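Local structure of alpha-1,6-mannanase (Bacteroides thetaiotaomicron, 4V1S) at residues 47-52 against 342-347; 141-146 against 187-192; 199-204 against 247-252. The protein probably hydrolyses alpha-1,6-mannosidic bonds within mannan chains, as a glycoside hydrolase of family 76 from a gut symbiont. One frame throughout, in Å; residues are numbered along the deposited sequence.

Contact 1 (47-52 against 342-347)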
loop_
_atom_site.group_PDB
_atom_site.type_symbol
_atom_site.label_atom_id
_atom_site.label_comp_id
_atom_site.label_asym_id
_atom_site.label_seq_id
_atom_site.Cartn_x
_atom_site.Cartn_y
_atom_site.Cartn_z
ATOM N N TYR A 47 7.047 -18.659 0.561
ATOM C CA TYR A 47 5.989 -18.889 1.530
ATOM C C TYR A 47 6.538 -19.103 2.942
ATOM O O TYR A 47 6.048 -18.504 3.919
ATOM C CB TYR A 47 5.190 -20.103 1.092
ATOM C CG TYR A 47 3.845 -20.314 1.775
ATOM C CD1 TYR A 47 2.829 -19.365 1.679
ATOM C CD2 TYR A 47 3.566 -21.477 2.453
ATOM C CE1 TYR A 47 1.598 -19.568 2.259
ATOM C CE2 TYR A 47 2.342 -21.695 3.057
ATOM C CZ TYR A 47 1.351 -20.735 2.944
ATOM O OH TYR A 47 0.116 -20.963 3.509
ATOM N N THR A 48 7.571 -19.937 3.049
ATOM C CA THR A 48 8.273 -20.097 4.325
ATOM C C THR A 48 8.901 -18.791 4.813
ATOM O O THR A 48 8.809 -18.454 5.968
ATOM C CB THR A 48 9.332 -21.218 4.252
ATOM O OG1 THR A 48 8.612 -22.447 4.073
ATOM C CG2 THR A 48 10.134 -21.297 5.504
ATOM N N TRP A 49 9.503 -18.038 3.906
ATOM C CA TRP A 49 10.082 -16.770 4.290
ATOM C C TRP A 49 9.026 -15.872 4.893
ATOM O O TRP A 49 9.288 -15.198 5.865
ATOM C CB TRP A 49 10.716 -16.052 3.098
ATOM C CG TRP A 49 11.893 -16.741 2.502
ATOM C CD1 TRP A 49 12.476 -17.889 2.928
ATOM C CD2 TRP A 49 12.619 -16.313 1.349
ATOM N NE1 TRP A 49 13.533 -18.213 2.096
ATOM C CE2 TRP A 49 13.645 -17.255 1.124
ATOM C CE3 TRP A 49 12.520 -15.207 0.499
ATOM C CZ2 TRP A 49 14.568 -17.123 0.071
ATOM C CZ3 TRP A 49 13.426 -15.088 -0.556
ATOM C CH2 TRP A 49 14.432 -16.045 -0.756
ATOM N N CYS A 50 7.826 -15.905 4.320
ATOM C CA CYS A 50 6.737 -15.088 4.849
ATOM C C CYS A 50 6.376 -15.535 6.246
ATOM O O CYS A 50 6.327 -14.725 7.158
ATOM C CB CYS A 50 5.517 -15.160 3.949
ATOM S SG CYS A 50 4.110 -14.193 4.545
ATOM N N LYS A 51 6.160 -16.832 6.436
ATOM C CA LYS A 51 5.815 -17.355 7.766
ATOM C C LYS A 51 6.919 -17.058 8.791
ATOM O O LYS A 51 6.657 -16.725 9.925
ATOM C CB LYS A 51 5.477 -18.848 7.686
ATOM C CG LYS A 51 4.166 -19.080 6.931
ATOM C CD LYS A 51 3.994 -20.503 6.439
ATOM C CE LYS A 51 4.610 -21.481 7.418
ATOM N NZ LYS A 51 3.840 -21.519 8.678
ATOM N N GLU A 52 8.163 -17.179 8.369
ATOM C CA GLU A 52 9.274 -16.834 9.232
ATOM C C GLU A 52 9.199 -15.387 9.710
ATOM O O GLU A 52 9.410 -15.089 10.898
ATOM C CB GLU A 52 10.586 -17.129 8.526
ATOM C CG GLU A 52 10.894 -18.615 8.440
ATOM C CD GLU A 52 12.139 -18.937 7.610
ATOM O OE1 GLU A 52 12.605 -18.066 6.846
ATOM O OE2 GLU A 52 12.656 -20.078 7.707
ATOM N N ALA A 342 14.111 -8.370 -6.771
ATOM C CA ALA A 342 14.028 -7.353 -5.724
ATOM C C ALA A 342 13.679 -8.038 -4.383
ATOM O O ALA A 342 14.258 -7.730 -3.342
ATOM C CB ALA A 342 13.029 -6.280 -6.081
ATOM N N ILE A 343 12.757 -8.989 -4.444
ATOM C CA ILE A 343 12.331 -9.720 -3.227
ATOM C C ILE A 343 13.478 -10.602 -2.698
ATOM O O ILE A 343 13.694 -10.698 -1.473
ATOM C CB ILE A 343 10.995 -10.461 -3.464
ATOM C CG1 ILE A 343 9.892 -9.414 -3.728
ATOM C CG2 ILE A 343 10.647 -11.308 -2.258
ATOM C CD1 ILE A 343 8.600 -9.984 -4.241
ATOM N N ASN A 344 14.245 -11.216 -3.594
ATOM C CA ASN A 344 15.417 -11.997 -3.176
ATOM C C ASN A 344 16.409 -11.136 -2.439
ATOM O O ASN A 344 16.976 -11.556 -1.452
ATOM C CB ASN A 344 16.068 -12.682 -4.390
ATOM C CG ASN A 344 15.196 -13.803 -4.987
ATOM O OD1 ASN A 344 14.234 -14.266 -4.390
ATOM N ND2 ASN A 344 15.541 -14.227 -6.175
ATOM N N PHE A 345 16.613 -9.913 -2.935
ATOM C CA PHE A 345 17.499 -8.969 -2.280
ATOM C C PHE A 345 17.035 -8.634 -0.863
ATOM O O PHE A 345 17.827 -8.572 0.058
ATOM C CB PHE A 345 17.635 -7.695 -3.125
ATOM C CG PHE A 345 18.532 -6.650 -2.509
ATOM C CD1 PHE A 345 19.871 -6.689 -2.687
ATOM C CD2 PHE A 345 17.976 -5.608 -1.754
ATOM C CE1 PHE A 345 20.695 -5.709 -2.142
ATOM C CE2 PHE A 345 18.780 -4.641 -1.178
ATOM C CZ PHE A 345 20.151 -4.694 -1.392
ATOM N N ILE A 346 15.747 -8.386 -0.688
ATOM C CA ILE A 346 15.221 -8.146 0.644
ATOM C C ILE A 346 15.619 -9.275 1.599
ATOM O O ILE A 346 16.142 -9.030 2.674
ATOM C CB ILE A 346 13.682 -7.975 0.604
ATOM C CG1 ILE A 346 13.307 -6.720 -0.205
ATOM C CG2 ILE A 346 13.132 -7.849 2.027
ATOM C CD1 ILE A 346 11.840 -6.698 -0.557
ATOM N N HIS A 347 15.388 -10.507 1.207
ATOM C CA HIS A 347 15.707 -11.662 2.081
ATOM C C HIS A 347 17.206 -11.864 2.286
ATOM O O HIS A 347 17.686 -12.105 3.397
ATOM C CB HIS A 347 15.084 -12.905 1.504
ATOM C CG HIS A 347 15.179 -14.091 2.401
ATOM N ND1 HIS A 347 16.120 -15.080 2.231
ATOM C CD2 HIS A 347 14.483 -14.418 3.514
ATOM C CE1 HIS A 347 15.969 -15.990 3.178
ATOM N NE2 HIS A 347 14.976 -15.617 3.961
HETATM O O HOH W 1 13.247 -15.575 6.473
HETATM O O HOH W 2 14.989 -18.215 5.431
#
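W49 and H347 stack face to face between two helices of the (alpha/alpha)6 barrel expected for this family, helix 46-61 near the start of the chain and helix 334-350 near its end. The two segments cross at 43°, and their axes stay 12.1 Å apart at closest approach, a wide gap that the two rings bridge almost unaided. H347 reaches out with CG anti to its backbone N (chi1 -172°), which sends the imidazole away from its own helix and over the indole. H347 CB already lies above the six-membered ring as a CH-pi donor, 3.4 Å from W49 CZ3. Further out, CG sits over the bond between CD2 and CE3, toward the rim of the indole. One branch of the ring then carries H347 ND1 to 3.4 Å from W49 CZ2, while the other lays CD2 over W49 CD2. H347 CE1 makes the closest approach, 3.3 Å from W49 CE2, and NE2 ends above NE1 and CD1 of the pyrrole part. With the planes only 3° from parallel, the six-membered ring and the imidazole have centroids 3.5 Å apart. At the indole's edge N344 OD1 comes to 4.0 Å from W49 CZ3; this oxygen is hydrogen-bonded to Y46 OH, and Y46 in turn meets W49 edge to face. An alanine in place of W49 would probably strip one face of H347 of its stacking partner, leaving the imidazole held mainly by its hydrogen bonds. Beyond the stack, two waters lie in the imidazole plane at its edge and link NE2 to the carboxylate of E52: water 1 is 3.0 Å from H347 NE2 and donates to E52 OE1 over 2.6 Å.

Contact 2 (141-146 against 187-192)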
loop_
_atom_site.group_PDB
_atom_site.type_symbol
_atom_site.label_atom_id
_atom_site.label_comp_id
_atom_site.label_asym_id
_atom_site.label_seq_id
_atom_site.Cartn_x
_atom_site.Cartn_y
_atom_site.Cartn_z
ATOM N N PHE A 141 -6.855 10.330 8.680
ATOM C CA PHE A 141 -6.063 10.618 7.485
ATOM C C PHE A 141 -6.722 10.036 6.269
ATOM O O PHE A 141 -7.126 8.880 6.269
ATOM C CB PHE A 141 -4.648 10.043 7.667
ATOM C CG PHE A 141 -3.901 10.706 8.799
ATOM C CD1 PHE A 141 -4.170 10.344 10.132
ATOM C CD2 PHE A 141 -3.007 11.710 8.556
ATOM C CE1 PHE A 141 -3.503 10.942 11.179
ATOM C CE2 PHE A 141 -2.357 12.344 9.614
ATOM C CZ PHE A 141 -2.628 11.968 10.916
ATOM N N TYR A 142 -6.827 10.848 5.224
ATOM C CA TYR A 142 -7.550 10.409 4.044
ATOM C C TYR A 142 -6.735 9.330 3.321
ATOM O O TYR A 142 -7.324 8.419 2.753
ATOM C CB TYR A 142 -7.922 11.593 3.137
ATOM C CG TYR A 142 -8.825 12.588 3.831
ATOM C CD1 TYR A 142 -10.155 12.294 4.063
ATOM C CD2 TYR A 142 -8.342 13.804 4.307
ATOM C CE1 TYR A 142 -10.996 13.203 4.719
ATOM C CE2 TYR A 142 -9.183 14.701 4.966
ATOM C CZ TYR A 142 -10.515 14.389 5.158
ATOM O OH TYR A 142 -11.378 15.265 5.799
ATOM N N ASP A 143 -5.405 9.410 3.380
ATOM C CA ASP A 143 -4.575 8.379 2.778
ATOM C C ASP A 143 -4.686 7.031 3.498
ATOM O O ASP A 143 -4.883 6.009 2.848
ATOM C CB ASP A 143 -3.114 8.811 2.575
ATOM C CG ASP A 143 -2.393 9.138 3.868
ATOM O OD1 ASP A 143 -3.058 9.430 4.883
ATOM O OD2 ASP A 143 -1.136 9.136 3.874
ATOM N N GLU A 144 -4.623 7.042 4.833
ATOM C CA GLU A 144 -4.701 5.796 5.596
ATOM C C GLU A 144 -5.990 5.049 5.238
ATOM O O GLU A 144 -5.999 3.821 5.127
ATOM C CB GLU A 144 -4.656 6.045 7.107
ATOM C CG GLU A 144 -3.306 6.492 7.598
ATOM C CD GLU A 144 -3.258 6.813 9.082
ATOM O OE1 GLU A 144 -4.327 6.888 9.731
ATOM O OE2 GLU A 144 -2.113 7.057 9.593
ATOM N N ASN A 145 -7.075 5.803 5.078
ATOM C CA ASN A 145 -8.346 5.196 4.707
ATOM C C ASN A 145 -8.322 4.541 3.330
ATOM O O ASN A 145 -8.943 3.494 3.139
ATOM C CB ASN A 145 -9.533 6.175 4.890
ATOM C CG ASN A 145 -10.000 6.178 6.337
ATOM O OD1 ASN A 145 -10.914 5.457 6.698
ATOM N ND2 ASN A 145 -9.290 6.907 7.190
ATOM N N GLY A 146 -7.608 5.151 2.386
ATOM C CA GLY A 146 -7.434 4.588 1.048
ATOM C C GLY A 146 -6.557 3.362 1.003
ATOM O O GLY A 146 -6.900 2.361 0.382
ATOM N N ILE A 187 -7.264 15.912 -2.761
ATOM C CA ILE A 187 -7.673 15.420 -1.446
ATOM C C ILE A 187 -6.628 15.835 -0.409
ATOM O O ILE A 187 -5.436 15.647 -0.604
ATOM C CB ILE A 187 -7.863 13.886 -1.479
ATOM C CG1 ILE A 187 -8.991 13.536 -2.446
ATOM C CG2 ILE A 187 -8.133 13.289 -0.076
ATOM C CD1 ILE A 187 -9.159 12.055 -2.722
ATOM N N TYR A 188 -7.114 16.392 0.706
ATOM C CA TYR A 188 -6.272 16.798 1.800
ATOM C C TYR A 188 -5.513 15.620 2.371
ATOM O O TYR A 188 -5.996 14.495 2.355
ATOM C CB TYR A 188 -7.092 17.437 2.928
ATOM C CG TYR A 188 -7.879 18.644 2.530
ATOM C CD1 TYR A 188 -7.289 19.907 2.463
ATOM C CD2 TYR A 188 -9.219 18.517 2.210
ATOM C CE1 TYR A 188 -8.038 21.006 2.083
ATOM C CE2 TYR A 188 -9.965 19.612 1.835
ATOM C CZ TYR A 188 -9.364 20.844 1.773
ATOM O OH TYR A 188 -10.112 21.919 1.400
ATOM N N PHE A 189 -4.344 15.883 2.959
ATOM C CA PHE A 189 -3.672 14.831 3.671
ATOM C C PHE A 189 -4.494 14.288 4.821
ATOM O O PHE A 189 -4.602 13.085 4.971
ATOM C CB PHE A 189 -2.347 15.372 4.218
ATOM C CG PHE A 189 -1.470 14.340 4.878
ATOM C CD1 PHE A 189 -1.139 13.160 4.219
ATOM C CD2 PHE A 189 -1.031 14.521 6.193
ATOM C CE1 PHE A 189 -0.362 12.203 4.840
ATOM C CE2 PHE A 189 -0.227 13.565 6.815
ATOM C CZ PHE A 189 0.096 12.400 6.141
ATOM N N GLN A 190 -5.033 15.202 5.641
ATOM C CA GLN A 190 -5.653 14.806 6.884
ATOM C C GLN A 190 -6.854 15.674 7.295
ATOM O O GLN A 190 -7.090 16.772 6.748
ATOM C CB GLN A 190 -4.650 14.775 7.980
ATOM C CG GLN A 190 -4.220 16.139 8.454
ATOM C CD GLN A 190 -3.135 16.039 9.510
ATOM O OE1 GLN A 190 -3.301 15.407 10.569
ATOM N NE2 GLN A 190 -2.020 16.650 9.223
ATOM N N GLU A 191 -7.625 15.132 8.222
ATOM C CA GLU A 191 -8.928 15.693 8.594
ATOM C C GLU A 191 -8.740 16.855 9.559
ATOM O O GLU A 191 -9.490 17.842 9.514
ATOM C CB GLU A 191 -9.798 14.613 9.229
ATOM C CG GLU A 191 -11.180 15.089 9.651
ATOM C CD GLU A 191 -11.980 13.968 10.293
ATOM O OE1 GLU A 191 -11.399 13.193 11.125
ATOM O OE2 GLU A 191 -13.185 13.881 9.977
ATOM N N THR A 192 -7.723 16.726 10.420
ATOM C CA THR A 192 -7.451 17.703 11.471
ATOM C C THR A 192 -5.990 18.155 11.390
ATOM O O THR A 192 -5.104 17.554 11.982
ATOM C CB THR A 192 -7.767 17.104 12.873
ATOM O OG1 THR A 192 -9.092 16.551 12.879
ATOM C CG2 THR A 192 -7.660 18.177 13.942
#
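Y142 is the tightly packed part of this contact, its side chain laid against the backbone of residues 188-191, with the I187 side chain at its root. Y142 CD2 presses to 3.1 Å from Y188 O, and Y142 CE2 comes within 3.4 Å of Q190 C. Y142 CB rests 3.6 Å from I187 CG2, and at the far end the hydroxyl passes CB and CG of E191. F174 stacks on the ring from helix 162-177. The Y142 amide donates to F189 O (3.2 Å, N-H...O angle 150°), part of a single backbone bridge between F141 and Q190.

The F141 and F189 rings, both partly exposed, meet more loosely, F141 turning its edge toward the face of F189 in an offset edge-to-face pair with centroids 5.5 Å apart and planes at 71°. F189 gets there because its CG stands anti to the backbone N (chi1 -174°), bringing back a side chain whose CB points away. At the buried inner end, F189 CE1 meets D143 OD2 at 3.3 Å, an oxygen hydrogen-bonded to a glycerol. F141 occupies the N-cap position of helix 142-159, its carbonyl O gripped from opposite faces by N145 N and N145 ND2. The whole clasps a loop to a helix N-terminus; in (alpha/alpha)6-barrel glycosidases the substrate cleft commonly lies at the N-terminal ends of the inner helices, and the glycerol at D143 is consistent with that.

Contact 3 (199-204 against 247-252). With GOL (glycerol), chain C.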
loop_
_atom_site.group_PDB
_atom_site.type_symbol
_atom_site.label_atom_id
_atom_site.label_comp_id
_atom_site.label_asym_id
_atom_site.label_seq_id
_atom_site.Cartn_x
_atom_site.Cartn_y
_atom_site.Cartn_z
ATOM N N GLN A 199 -2.613 21.029 3.073
ATOM C CA GLN A 199 -2.061 20.581 1.805
ATOM C C GLN A 199 -2.870 19.431 1.246
ATOM O O GLN A 199 -3.572 18.730 1.991
ATOM C CB GLN A 199 -0.592 20.174 1.981
ATOM C CG GLN A 199 -0.384 19.073 3.010
ATOM C CD GLN A 199 1.064 18.869 3.340
ATOM O OE1 GLN A 199 1.662 19.609 4.154
ATOM N NE2 GLN A 199 1.657 17.879 2.708
ATOM N N LYS A 200 -2.753 19.260 -0.070
ATOM C CA LYS A 200 -3.344 18.142 -0.801
ATOM C C LYS A 200 -2.222 17.334 -1.432
ATOM O O LYS A 200 -1.248 17.880 -1.925
ATOM C CB LYS A 200 -4.370 18.625 -1.846
ATOM C CG LYS A 200 -5.557 19.305 -1.192
ATOM C CD LYS A 200 -6.668 19.569 -2.176
ATOM C CE LYS A 200 -7.966 19.950 -1.463
ATOM N NZ LYS A 200 -9.123 19.946 -2.409
ATOM N N ASN A 201 -2.370 16.018 -1.390
ATOM C CA ASN A 201 -1.229 15.094 -1.498
ATOM C C ASN A 201 -1.455 14.011 -2.556
ATOM O O ASN A 201 -2.551 13.458 -2.694
ATOM C CB ASN A 201 -0.955 14.436 -0.120
ATOM C CG ASN A 201 -0.570 15.451 0.929
ATOM O OD1 ASN A 201 0.568 15.453 1.441
ATOM N ND2 ASN A 201 -1.490 16.346 1.226
ATOM N N THR A 202 -0.406 13.748 -3.323
ATOM C CA THR A 202 -0.451 12.742 -4.335
ATOM C C THR A 202 -0.894 11.402 -3.762
ATOM O O THR A 202 -1.707 10.734 -4.378
ATOM C CB THR A 202 0.918 12.594 -5.011
ATOM O OG1 THR A 202 1.288 13.854 -5.570
ATOM C CG2 THR A 202 0.854 11.530 -6.091
ATOM N N ILE A 203 -0.392 11.035 -2.593
ATOM C CA ILE A 203 -0.719 9.710 -2.062
ATOM C C ILE A 203 -2.225 9.601 -1.826
ATOM O O ILE A 203 -2.809 8.548 -2.081
ATOM C CB ILE A 203 0.096 9.309 -0.818
ATOM C CG1 ILE A 203 -0.177 7.837 -0.443
ATOM C CG2 ILE A 203 -0.156 10.243 0.358
ATOM C CD1 ILE A 203 0.205 6.839 -1.526
ATOM N N CYS A 204 -2.848 10.680 -1.352
ATOM C CA CYS A 204 -4.289 10.684 -1.184
ATOM C C CYS A 204 -5.036 10.507 -2.510
ATOM O O CYS A 204 -5.955 9.704 -2.564
ATOM C CB CYS A 204 -4.738 11.954 -0.478
ATOM S SG CYS A 204 -3.973 12.163 1.128
ATOM N N LEU A 247 6.003 11.718 -9.896
ATOM C CA LEU A 247 5.017 12.494 -9.139
ATOM C C LEU A 247 5.670 13.292 -8.028
ATOM O O LEU A 247 6.442 12.750 -7.226
ATOM C CB LEU A 247 3.965 11.567 -8.501
ATOM C CG LEU A 247 2.840 10.975 -9.356
ATOM C CD1 LEU A 247 1.878 12.034 -9.894
ATOM C CD2 LEU A 247 3.365 10.113 -10.493
ATOM N N TRP A 248 5.327 14.576 -7.974
ATOM C CA TRP A 248 5.656 15.405 -6.826
ATOM C C TRP A 248 4.805 14.954 -5.629
ATOM O O TRP A 248 3.917 14.132 -5.766
ATOM C CB TRP A 248 5.440 16.892 -7.152
ATOM C CG TRP A 248 6.368 17.384 -8.231
ATOM C CD1 TRP A 248 7.703 17.154 -8.312
ATOM C CD2 TRP A 248 6.036 18.198 -9.370
ATOM N NE1 TRP A 248 8.229 17.763 -9.428
ATOM C CE2 TRP A 248 7.221 18.394 -10.101
ATOM C CE3 TRP A 248 4.848 18.762 -9.853
ATOM C CZ2 TRP A 248 7.266 19.168 -11.281
ATOM C CZ3 TRP A 248 4.881 19.502 -11.019
ATOM C CH2 TRP A 248 6.079 19.693 -11.731
ATOM N N ASP A 249 5.112 15.471 -4.451
ATOM C CA ASP A 249 4.504 14.980 -3.210
ATOM C C ASP A 249 3.170 15.629 -2.842
ATOM O O ASP A 249 2.230 14.939 -2.470
ATOM C CB ASP A 249 5.457 15.134 -2.020
ATOM C CG ASP A 249 5.011 14.314 -0.828
ATOM O OD1 ASP A 249 4.924 13.105 -0.988
ATOM O OD2 ASP A 249 4.758 14.872 0.255
ATOM N N ALA A 250 3.086 16.953 -2.941
ATOM C CA ALA A 250 1.937 17.661 -2.389
ATOM C C ALA A 250 1.895 19.082 -2.907
ATOM O O ALA A 250 2.899 19.603 -3.392
ATOM C CB ALA A 250 2.006 17.670 -0.878
ATOM N N LYS A 251 0.720 19.685 -2.802
ATOM C CA LYS A 251 0.512 21.084 -3.157
ATOM C C LYS A 251 -0.084 21.792 -1.935
ATOM O O LYS A 251 -1.049 21.320 -1.345
ATOM C CB LYS A 251 -0.396 21.210 -4.373
ATOM C CG LYS A 251 -0.500 22.607 -4.940
ATOM C CD LYS A 251 -1.172 22.546 -6.292
ATOM C CE LYS A 251 -1.425 23.901 -6.903
ATOM N NZ LYS A 251 -0.294 24.260 -7.768
ATOM N N MET A 252 0.543 22.909 -1.557
ATOM C CA MET A 252 0.157 23.675 -0.368
ATOM C C MET A 252 -1.058 24.533 -0.665
ATOM O O MET A 252 -1.138 25.193 -1.693
ATOM C CB MET A 252 1.294 24.583 0.097
ATOM C CG MET A 252 2.598 23.867 0.407
ATOM S SD MET A 252 2.435 22.608 1.693
ATOM C CE MET A 252 2.771 21.124 0.762
HETATM C C1 GOL C . 2.761 13.238 3.646
HETATM O O1 GOL C . 3.433 12.484 4.661
HETATM C C2 GOL C . 2.856 12.517 2.302
HETATM O O2 GOL C . 2.494 13.427 1.259
HETATM C C3 GOL C . 4.277 11.985 2.100
HETATM O O3 GOL C . 4.411 11.293 0.847
HETATM O O HOH W 3 4.341 17.201 1.762
HETATM O O HOH W 4 1.878 12.406 -1.274
#
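T202 meets W248 and L247 with both branches of its side chain: chi1 of -58° puts OG1 beside the backbone N, where it donates to W248 O at 2.7 Å, and sets CG2 anti to that N, 3.9 Å from L247 CG. D249, whose CB points away from the facing segment, has CG anti to its N (chi1 -165°), which folds the carboxylate back toward N201. The T202 amide donates to D249 O, so main chain and side chain of T202 hold two successive carbonyls.

Strand 199-201 runs antiparallel to strand 250-252. K200 and K251 form the hydrogen-bonded pair, K251 N reaching K200 O at 2.8 Å and K200 N returning the bond to K251 O. Their side chains share one face; Q199, N201, A250 and M252 share the other. There Q199 NE2 donates to N201 OD1 over 2.9 Å, with N201 OD1 tilted from the Q199 amide plane, while the A250 methyl packs beneath both groups. M252 lies alongside Q199, its bent chain bringing CE to 3.7 Å from Q199 CB. Water 3 joins Q199 NE2 to D249 OD2.

A glycerol, probably from the crystallisation liquor, occupies the polar corner so made. Its O3 donates to D249 OD1 (2.6 Å), and its O2 lies 2.8 Å from N201 OD1 and 2.9 Å from D249 OD2, two acceptors competing for one proton. Y265 OH also holds it.

At D249 and A250 strand 246-252 carries a classic beta bulge opposite N259. On the far face K200 NZ makes a salt bridge to D180, W234 of helix 222-239 touches the K200 side chain, and I203, in the first turn of helix 202-219, packs against helices 142-159 and 264-281.

Overall arrangement
Contacts 2 and 3 form one continuous region, their centres 11 Å apart. The loop of contact 2 runs beside strand 199-201 of contact 3: F189 N lies 3.1 Å from Q199 O and I187 O 3.2 Å from N201 N, both probable hydrogen bonds, and D143 packs on I203 and C204. One glycerol is bound in contact 3 and a second is hydrogen-bonded to D143 OD2 of contact 2; both probably come from the crystallisation liquor, but such molecules often mark pockets, which would be consistent with a carbohydrate-binding surface here. Contact 1 lies on the opposite side of the chain's centre, its centre about 31 Å from that of contact 2 and about 32 Å from that of contact 3, joining early and late helices.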